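Local structure of Mgp-operon protein 3 (Mycoplasma pneumoniae, 6RJ1) at residues V560-T565 and K649-I654; Y158-D163 and S526-Q531. The protein is a membrane-bound surface adhesin of the pathogen, probably contributing to attachment to host cells, perhaps through sugars. All coordinates share one frame; numbering follows the deposited sequence.

Contact 1: residues V560-T565 and K649-I654; sequences VGYDMT and KIASLI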
ATOM      1  N   VAL A 560      -0.599  13.190   5.275  1.00 52.26           N
ATOM      2  CA  VAL A 560      -0.165  14.355   6.037  1.00 50.50           C
ATOM      3  C   VAL A 560      -1.048  15.586   5.776  1.00 56.51           C
ATOM      4  O   VAL A 560      -2.018  15.504   5.017  1.00 57.35           O
ATOM      5  CB  VAL A 560       1.343  14.650   5.785  1.00 51.73           C
ATOM      6  CG1 VAL A 560       2.229  13.538   6.322  1.00 50.47           C
ATOM      7  CG2 VAL A 560       1.633  14.925   4.314  1.00 50.70           C
ATOM      8  N   GLY A 561      -0.707  16.700   6.421  1.00 52.57           N
ATOM      9  CA  GLY A 561      -1.403  17.960   6.243  1.00 52.92           C
ATOM     10  C   GLY A 561      -0.688  18.875   5.268  1.00 58.97           C
ATOM     11  O   GLY A 561       0.471  18.645   4.931  1.00 57.98           O
ATOM     12  N   TYR A 562      -1.384  19.918   4.795  1.00 58.08           N
ATOM     13  CA  TYR A 562      -0.811  20.920   3.897  1.00 58.11           C
ATOM     14  C   TYR A 562      -1.466  22.277   4.141  1.00 65.73           C
ATOM     15  O   TYR A 562      -2.665  22.335   4.422  1.00 66.52           O
ATOM     16  CB  TYR A 562      -0.822  20.467   2.424  1.00 58.08           C
ATOM     17  CG  TYR A 562      -2.114  20.676   1.664  1.00 57.79           C
ATOM     18  CD1 TYR A 562      -3.066  19.665   1.582  1.00 59.39           C
ATOM     19  CD2 TYR A 562      -2.327  21.834   0.924  1.00 58.01           C
ATOM     20  CE1 TYR A 562      -4.232  19.829   0.838  1.00 60.52           C
ATOM     21  CE2 TYR A 562      -3.499  22.022   0.202  1.00 58.94           C
ATOM     22  CZ  TYR A 562      -4.456  21.020   0.168  1.00 67.92           C
ATOM     23  OH  TYR A 562      -5.604  21.202  -0.567  1.00 69.18           O
ATOM     24  N   ASP A 563      -0.674  23.358   4.087  1.00 64.36           N
ATOM     25  CA  ASP A 563      -1.184  24.708   4.342  1.00 65.36           C
ATOM     26  C   ASP A 563      -1.959  25.273   3.163  1.00 71.87           C
ATOM     27  O   ASP A 563      -1.418  25.386   2.064  1.00 71.60           O
ATOM     28  CB  ASP A 563      -0.058  25.663   4.777  1.00 67.03           C
ATOM     29  CG  ASP A 563      -0.479  26.818   5.671  1.00 75.57           C
ATOM     30  OD1 ASP A 563      -1.705  27.072   5.791  1.00 75.41           O
ATOM     31  OD2 ASP A 563       0.416  27.480   6.237  1.00 81.92           O
ATOM     32  N   MET A 564      -3.228  25.638   3.419  1.00 70.18           N
ATOM     33  CA  MET A 564      -4.190  26.213   2.470  1.00 70.11           C
ATOM     34  C   MET A 564      -4.012  27.730   2.296  1.00 74.65           C
ATOM     35  O   MET A 564      -4.699  28.323   1.464  1.00 75.02           O
ATOM     36  CB  MET A 564      -5.622  25.956   2.975  1.00 72.48           C
ATOM     37  CG  MET A 564      -6.083  24.520   2.886  1.00 76.67           C
ATOM     38  SD  MET A 564      -6.437  23.939   1.218  1.00 81.58           S
ATOM     39  CE  MET A 564      -7.599  25.148   0.671  1.00 78.06           C
ATOM     40  N   THR A 565      -3.123  28.358   3.094  1.00 71.05           N
ATOM     41  CA  THR A 565      -2.891  29.806   3.104  1.00 70.72           C
ATOM     42  C   THR A 565      -2.619  30.411   1.708  1.00 76.81           C
ATOM     43  O   THR A 565      -2.023  29.776   0.828  1.00 76.89           O
ATOM     44  CB  THR A 565      -1.806  30.205   4.123  1.00 72.49           C
ATOM     45  OG1 THR A 565      -1.845  31.619   4.302  1.00 69.21           O
ATOM     46  CG2 THR A 565      -0.390  29.752   3.727  1.00 69.09           C
ATOM     47  N   LYS A 649      -5.397  26.956   8.561  1.00 65.66           N
ATOM     48  CA  LYS A 649      -6.157  26.217   7.551  1.00 64.57           C
ATOM     49  C   LYS A 649      -5.298  25.096   6.983  1.00 67.81           C
ATOM     50  O   LYS A 649      -4.606  25.291   5.981  1.00 68.43           O
ATOM     51  CB  LYS A 649      -6.626  27.148   6.420  1.00 67.02           C
ATOM     52  CG  LYS A 649      -7.442  28.348   6.869  1.00 79.22           C
ATOM     53  CD  LYS A 649      -7.557  29.401   5.777  1.00 86.03           C
ATOM     54  CE  LYS A 649      -7.558  30.796   6.338  1.00 99.67           C
ATOM     55  NZ  LYS A 649      -8.745  31.074   7.194  1.00109.92           N
ATOM     56  N   ILE A 650      -5.300  23.931   7.653  1.00 62.26           N
ATOM     57  CA  ILE A 650      -4.531  22.761   7.235  1.00 60.92           C
ATOM     58  C   ILE A 650      -5.477  21.698   6.657  1.00 62.96           C
ATOM     59  O   ILE A 650      -6.386  21.251   7.347  1.00 62.15           O
ATOM     60  CB  ILE A 650      -3.607  22.216   8.382  1.00 63.32           C
ATOM     61  CG1 ILE A 650      -2.601  23.278   8.940  1.00 63.36           C
ATOM     62  CG2 ILE A 650      -2.880  20.933   7.979  1.00 62.42           C
ATOM     63  CD1 ILE A 650      -1.863  24.306   8.027  1.00 67.26           C
ATOM     64  N   ALA A 651      -5.268  21.322   5.385  1.00 58.00           N
ATOM     65  CA  ALA A 651      -6.065  20.319   4.682  1.00 56.61           C
ATOM     66  C   ALA A 651      -5.300  19.004   4.618  1.00 60.58           C
ATOM     67  O   ALA A 651      -4.162  18.960   5.069  1.00 60.76           O
ATOM     68  CB  ALA A 651      -6.385  20.807   3.291  1.00 56.98           C
ATOM     69  N   SER A 652      -5.913  17.930   4.087  1.00 56.91           N
ATOM     70  CA  SER A 652      -5.280  16.605   4.001  1.00 56.02           C
ATOM     71  C   SER A 652      -4.671  16.308   2.642  1.00 58.82           C
ATOM     72  O   SER A 652      -5.206  16.705   1.603  1.00 58.09           O
ATOM     73  CB  SER A 652      -6.259  15.499   4.387  1.00 58.14           C
ATOM     74  OG  SER A 652      -6.382  15.373   5.793  1.00 64.21           O
ATOM     75  N   LEU A 653      -3.564  15.557   2.664  1.00 54.21           N
ATOM     76  CA  LEU A 653      -2.821  15.161   1.482  1.00 53.50           C
ATOM     77  C   LEU A 653      -2.409  13.677   1.602  1.00 56.82           C
ATOM     78  O   LEU A 653      -1.835  13.280   2.617  1.00 56.98           O
ATOM     79  CB  LEU A 653      -1.595  16.096   1.365  1.00 53.62           C
ATOM     80  CG  LEU A 653      -0.548  15.820   0.286  1.00 57.90           C
ATOM     81  CD1 LEU A 653       0.009  17.121  -0.235  1.00 58.44           C
ATOM     82  CD2 LEU A 653       0.591  14.964   0.829  1.00 57.12           C
ATOM     83  N   ILE A 654      -2.670  12.881   0.549  1.00 52.32           N
ATOM     84  CA  ILE A 654      -2.309  11.461   0.485  1.00 51.55           C
ATOM     85  C   ILE A 654      -1.211  11.218  -0.560  1.00 58.11           C
ATOM     86  O   ILE A 654      -1.342  11.625  -1.720  1.00 59.15           O
ATOM     87  CB  ILE A 654      -3.546  10.524   0.300  1.00 53.79           C
ATOM     88  CG1 ILE A 654      -4.554  10.668   1.490  1.00 53.19           C
ATOM     89  CG2 ILE A 654      -3.116   9.054   0.099  1.00 52.68           C
ATOM     90  CD1 ILE A 654      -5.954  10.183   1.206  1.00 54.30           C
TER
HETATM   91  O   HOH W   1      -4.241  13.958   6.565  1.00 50.77           O
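Tyr562 and Ala651 form a hydrogen-bonded pair in an antiparallel strand ladder within the MgpC adhesin region, a family grouped with the beta-propellers. Ala651 N reaches Tyr562 O at 3.0 Å, and Tyr562 N returns the bond to Ala651 O; Val560 and Leu653 make the next such pair. The tight part is the face bearing these four side chains. With CG between its backbone N and carbonyl carbon (chi1 83°), Tyr562 brings its ring toward the partner strand: CE1 lies 3.4 Å from Ala651 CB, while Ser652 O sits at the ring edge, near its plane. Val560 CG2 meets Leu653 CD2 at 3.6 Å. Met564 CG adds to this packing, 3.7 Å from Ala651 CB, before the end of its chain turns off. The ladder is looser past Asp563, where Met564 N still bonds to Lys649 O at 2.9 Å but the partly exposed lysine leads away to Asp522. On the opposite face, Ile650 CD1 packs against Asp563 CG at 3.7 Å. Water 1 donates to Val560 O and accepts from Ser652 OG, which also bonds to Leu528 N. Backbone bonds and apolar packing thus join the segments, while the charged groups are held mainly from outside, by Asp522 and Thr572.

Contact 2: residues Y158-D163 and S526-Q531; sequences YKTLQD and SNLKAQ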
ATOM      1  N   TYR A 158     -16.771  15.158   4.267  1.00 65.04           N
ATOM      2  CA  TYR A 158     -17.052  15.946   3.069  1.00 65.26           C
ATOM      3  C   TYR A 158     -16.074  17.130   2.935  1.00 69.33           C
ATOM      4  O   TYR A 158     -15.522  17.351   1.851  1.00 69.08           O
ATOM      5  CB  TYR A 158     -18.513  16.429   3.048  1.00 66.24           C
ATOM      6  CG  TYR A 158     -18.830  17.229   1.805  1.00 67.93           C
ATOM      7  CD1 TYR A 158     -19.049  16.598   0.585  1.00 70.10           C
ATOM      8  CD2 TYR A 158     -18.838  18.619   1.831  1.00 68.56           C
ATOM      9  CE1 TYR A 158     -19.291  17.331  -0.575  1.00 70.08           C
ATOM     10  CE2 TYR A 158     -19.087  19.361   0.679  1.00 69.31           C
ATOM     11  CZ  TYR A 158     -19.291  18.711  -0.525  1.00 75.00           C
ATOM     12  OH  TYR A 158     -19.507  19.420  -1.671  1.00 76.34           O
ATOM     13  N   LYS A 159     -15.848  17.863   4.039  1.00 65.11           N
ATOM     14  CA  LYS A 159     -14.943  19.008   4.076  1.00 64.46           C
ATOM     15  C   LYS A 159     -13.513  18.606   3.734  1.00 67.74           C
ATOM     16  O   LYS A 159     -12.851  19.327   2.987  1.00 67.35           O
ATOM     17  CB  LYS A 159     -15.023  19.738   5.426  1.00 66.62           C
ATOM     18  CG  LYS A 159     -16.283  20.572   5.579  1.00 78.29           C
ATOM     19  CD  LYS A 159     -16.198  21.526   6.755  1.00 88.92           C
ATOM     20  CE  LYS A 159     -17.479  22.304   6.953  1.00 95.71           C
ATOM     21  NZ  LYS A 159     -18.495  21.514   7.701  1.00106.26           N
ATOM     22  N   THR A 160     -13.063  17.427   4.228  1.00 64.11           N
ATOM     23  CA  THR A 160     -11.729  16.868   3.961  1.00 63.34           C
ATOM     24  C   THR A 160     -11.576  16.554   2.478  1.00 67.36           C
ATOM     25  O   THR A 160     -10.547  16.888   1.892  1.00 68.06           O
ATOM     26  CB  THR A 160     -11.486  15.580   4.784  1.00 67.21           C
ATOM     27  OG1 THR A 160     -11.785  15.806   6.158  1.00 63.02           O
ATOM     28  CG2 THR A 160     -10.051  15.036   4.636  1.00 65.16           C
ATOM     29  N   LEU A 161     -12.595  15.899   1.884  1.00 62.22           N
ATOM     30  CA  LEU A 161     -12.593  15.482   0.489  1.00 61.48           C
ATOM     31  C   LEU A 161     -12.580  16.644  -0.492  1.00 66.27           C
ATOM     32  O   LEU A 161     -12.002  16.524  -1.574  1.00 66.85           O
ATOM     33  CB  LEU A 161     -13.746  14.516   0.208  1.00 61.27           C
ATOM     34  CG  LEU A 161     -13.713  13.189   0.986  1.00 65.55           C
ATOM     35  CD1 LEU A 161     -15.020  12.450   0.853  1.00 65.08           C
ATOM     36  CD2 LEU A 161     -12.525  12.307   0.576  1.00 68.41           C
ATOM     37  N   GLN A 162     -13.150  17.784  -0.090  1.00 63.28           N
ATOM     38  CA  GLN A 162     -13.180  18.999  -0.901  1.00 63.36           C
ATOM     39  C   GLN A 162     -11.777  19.544  -1.134  1.00 67.60           C
ATOM     40  O   GLN A 162     -11.493  20.054  -2.220  1.00 68.46           O
ATOM     41  CB  GLN A 162     -14.036  20.079  -0.240  1.00 64.54           C
ATOM     42  CG  GLN A 162     -15.519  19.845  -0.354  1.00 76.51           C
ATOM     43  CD  GLN A 162     -16.273  21.118  -0.097  1.00 91.55           C
ATOM     44  OE1 GLN A 162     -16.704  21.807  -1.028  1.00 88.98           O
ATOM     45  NE2 GLN A 162     -16.450  21.451   1.173  1.00 74.89           N
ATOM     46  N   ASP A 163     -10.903  19.420  -0.122  1.00 62.33           N
ATOM     47  CA  ASP A 163      -9.532  19.917  -0.170  1.00 61.11           C
ATOM     48  C   ASP A 163      -8.484  18.831  -0.316  1.00 63.10           C
ATOM     49  O   ASP A 163      -7.304  19.150  -0.462  1.00 63.05           O
ATOM     50  CB  ASP A 163      -9.238  20.774   1.069  1.00 63.20           C
ATOM     51  CG  ASP A 163      -9.744  22.201   0.996  1.00 78.56           C
ATOM     52  OD1 ASP A 163      -9.904  22.722  -0.143  1.00 79.20           O
ATOM     53  OD2 ASP A 163      -9.957  22.814   2.079  1.00 86.93           O
ATOM     54  N   SER A 526      -9.646  21.691   7.111  1.00 62.79           N
ATOM     55  CA  SER A 526     -10.373  20.490   6.725  1.00 62.02           C
ATOM     56  C   SER A 526      -9.634  19.156   6.903  1.00 65.43           C
ATOM     57  O   SER A 526     -10.262  18.127   6.671  1.00 66.75           O
ATOM     58  CB  SER A 526     -10.851  20.633   5.283  1.00 65.25           C
ATOM     59  OG  SER A 526      -9.805  21.068   4.427  1.00 73.32           O
ATOM     60  N   ASN A 527      -8.350  19.143   7.345  1.00 59.53           N
ATOM     61  CA  ASN A 527      -7.567  17.906   7.562  1.00 57.69           C
ATOM     62  C   ASN A 527      -8.297  16.847   8.404  1.00 59.88           C
ATOM     63  O   ASN A 527      -9.111  17.209   9.263  1.00 60.35           O
ATOM     64  CB  ASN A 527      -6.218  18.219   8.198  1.00 56.28           C
ATOM     65  CG  ASN A 527      -6.314  18.700   9.630  1.00 63.11           C
ATOM     66  OD1 ASN A 527      -6.525  17.921  10.566  1.00 53.74           O
ATOM     67  ND2 ASN A 527      -6.140  19.990   9.835  1.00 51.06           N
ATOM     68  N   LEU A 528      -7.958  15.556   8.195  1.00 54.31           N
ATOM     69  CA  LEU A 528      -8.555  14.407   8.880  1.00 53.64           C
ATOM     70  C   LEU A 528      -8.543  14.462  10.413  1.00 58.67           C
ATOM     71  O   LEU A 528      -9.529  14.034  11.026  1.00 58.77           O
ATOM     72  CB  LEU A 528      -7.914  13.100   8.417  1.00 53.62           C
ATOM     73  CG  LEU A 528      -8.200  12.679   6.976  1.00 57.33           C
ATOM     74  CD1 LEU A 528      -6.999  12.044   6.362  1.00 56.74           C
ATOM     75  CD2 LEU A 528      -9.400  11.778   6.878  1.00 57.58           C
ATOM     76  N   LYS A 529      -7.452  14.967  11.038  1.00 55.09           N
ATOM     77  CA  LYS A 529      -7.374  15.038  12.507  1.00 55.27           C
ATOM     78  C   LYS A 529      -8.435  15.965  13.097  1.00 62.00           C
ATOM     79  O   LYS A 529      -9.109  15.593  14.072  1.00 62.01           O
ATOM     80  CB  LYS A 529      -5.972  15.421  13.001  1.00 56.53           C
ATOM     81  CG  LYS A 529      -5.719  14.967  14.432  1.00 58.81           C
ATOM     82  CD  LYS A 529      -4.556  15.678  15.069  1.00 62.77           C
ATOM     83  CE  LYS A 529      -4.359  15.188  16.472  1.00 63.87           C
ATOM     84  NZ  LYS A 529      -3.241  15.887  17.145  1.00 70.08           N
ATOM     85  N   ALA A 530      -8.602  17.152  12.482  1.00 59.33           N
ATOM     86  CA  ALA A 530      -9.582  18.166  12.876  1.00 59.72           C
ATOM     87  C   ALA A 530     -11.010  17.637  12.729  1.00 66.35           C
ATOM     88  O   ALA A 530     -11.892  18.062  13.479  1.00 67.41           O
ATOM     89  CB  ALA A 530      -9.403  19.415  12.031  1.00 60.18           C
ATOM     90  N   GLN A 531     -11.234  16.698  11.776  1.00 62.45           N
ATOM     91  CA  GLN A 531     -12.553  16.105  11.519  1.00 62.17           C
ATOM     92  C   GLN A 531     -12.825  14.847  12.366  1.00 67.65           C
ATOM     93  O   GLN A 531     -13.915  14.270  12.293  1.00 68.28           O
ATOM     94  CB  GLN A 531     -12.754  15.829  10.016  1.00 63.07           C
ATOM     95  CG  GLN A 531     -12.416  17.009   9.097  1.00 68.25           C
ATOM     96  CD  GLN A 531     -13.070  18.309   9.488  1.00 83.62           C
ATOM     97  OE1 GLN A 531     -14.292  18.402   9.619  1.00 69.39           O
ATOM     98  NE2 GLN A 531     -12.260  19.343   9.686  1.00 86.84           N
TER
HETATM   99  O   HOH W   2      -8.570  18.126   3.332  1.00 55.94           O
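Thr160, on helix 157-163, and Ser526 meet just ahead of an Asx motif in which Asn527 opens a turn with helix-like backbone angles at 528-530. Thr160 OG1 donates to Ser526 O at 2.8 Å, with a C=O...donor angle of 178°, almost head-on to the carbonyl. The serine answers with its own hydroxyl: OG, lying between its backbone N and carbonyl carbon (chi1 48°), donates to Asp163 OD2 at 2.9 Å, on the lone pair away from the other carboxylate oxygen. Two side-chain bonds thus grip one residue of the loop from two residues three apart on segment 158-163. Water 2 donates to Thr160 O at 2.7 Å and, more weakly, to Ser526 OG.

Carbon atoms fill in beside the hydroxyls. Thr160 CG2 touches Leu528 CG at 3.8 Å, the two side chains crossing at about a right angle, and Gln531 CG lies 3.2 Å from Thr160 OG1, its chain running counter to the threonine's.

Farther out, Asp163 OD1 takes a salt bridge from Lys231, which would help fix the carboxylate and, with it, the oxygen that receives Ser526. Gln531 OE1 accepts from Ser156 N, a further tie, to the residue just before the helix. The turn itself is pinned by Asn527, whose ND2 bonds to Ile650 O and Phe515 O; its OD1 takes Ala530 N at 2.9 Å, the donor standing 36° above the amide carbonyl plane.

Overall arrangement
From the N terminus, the first segment reached is on helix 157-163, followed by strand 165-167. Contact 2 closes when the loop 526-531 returns to that helix after 362 intervening residues. Contact 1 follows in series: strand 549-563 ends within 560-565, and 83 residues later 649-654 pairs with it. The two loops neither nest nor cross, yet their centres lie about 9 Å apart. Strand 650-654 joins them, since it also runs parallel to 165-167, just beyond the helix. Tyr562 OH probably bonds to Asp163 O at 2.7 Å, and Asn527 ND2 to Ile650 O at 2.8 Å, so helix, loop and mixed sheet form one buried assembly.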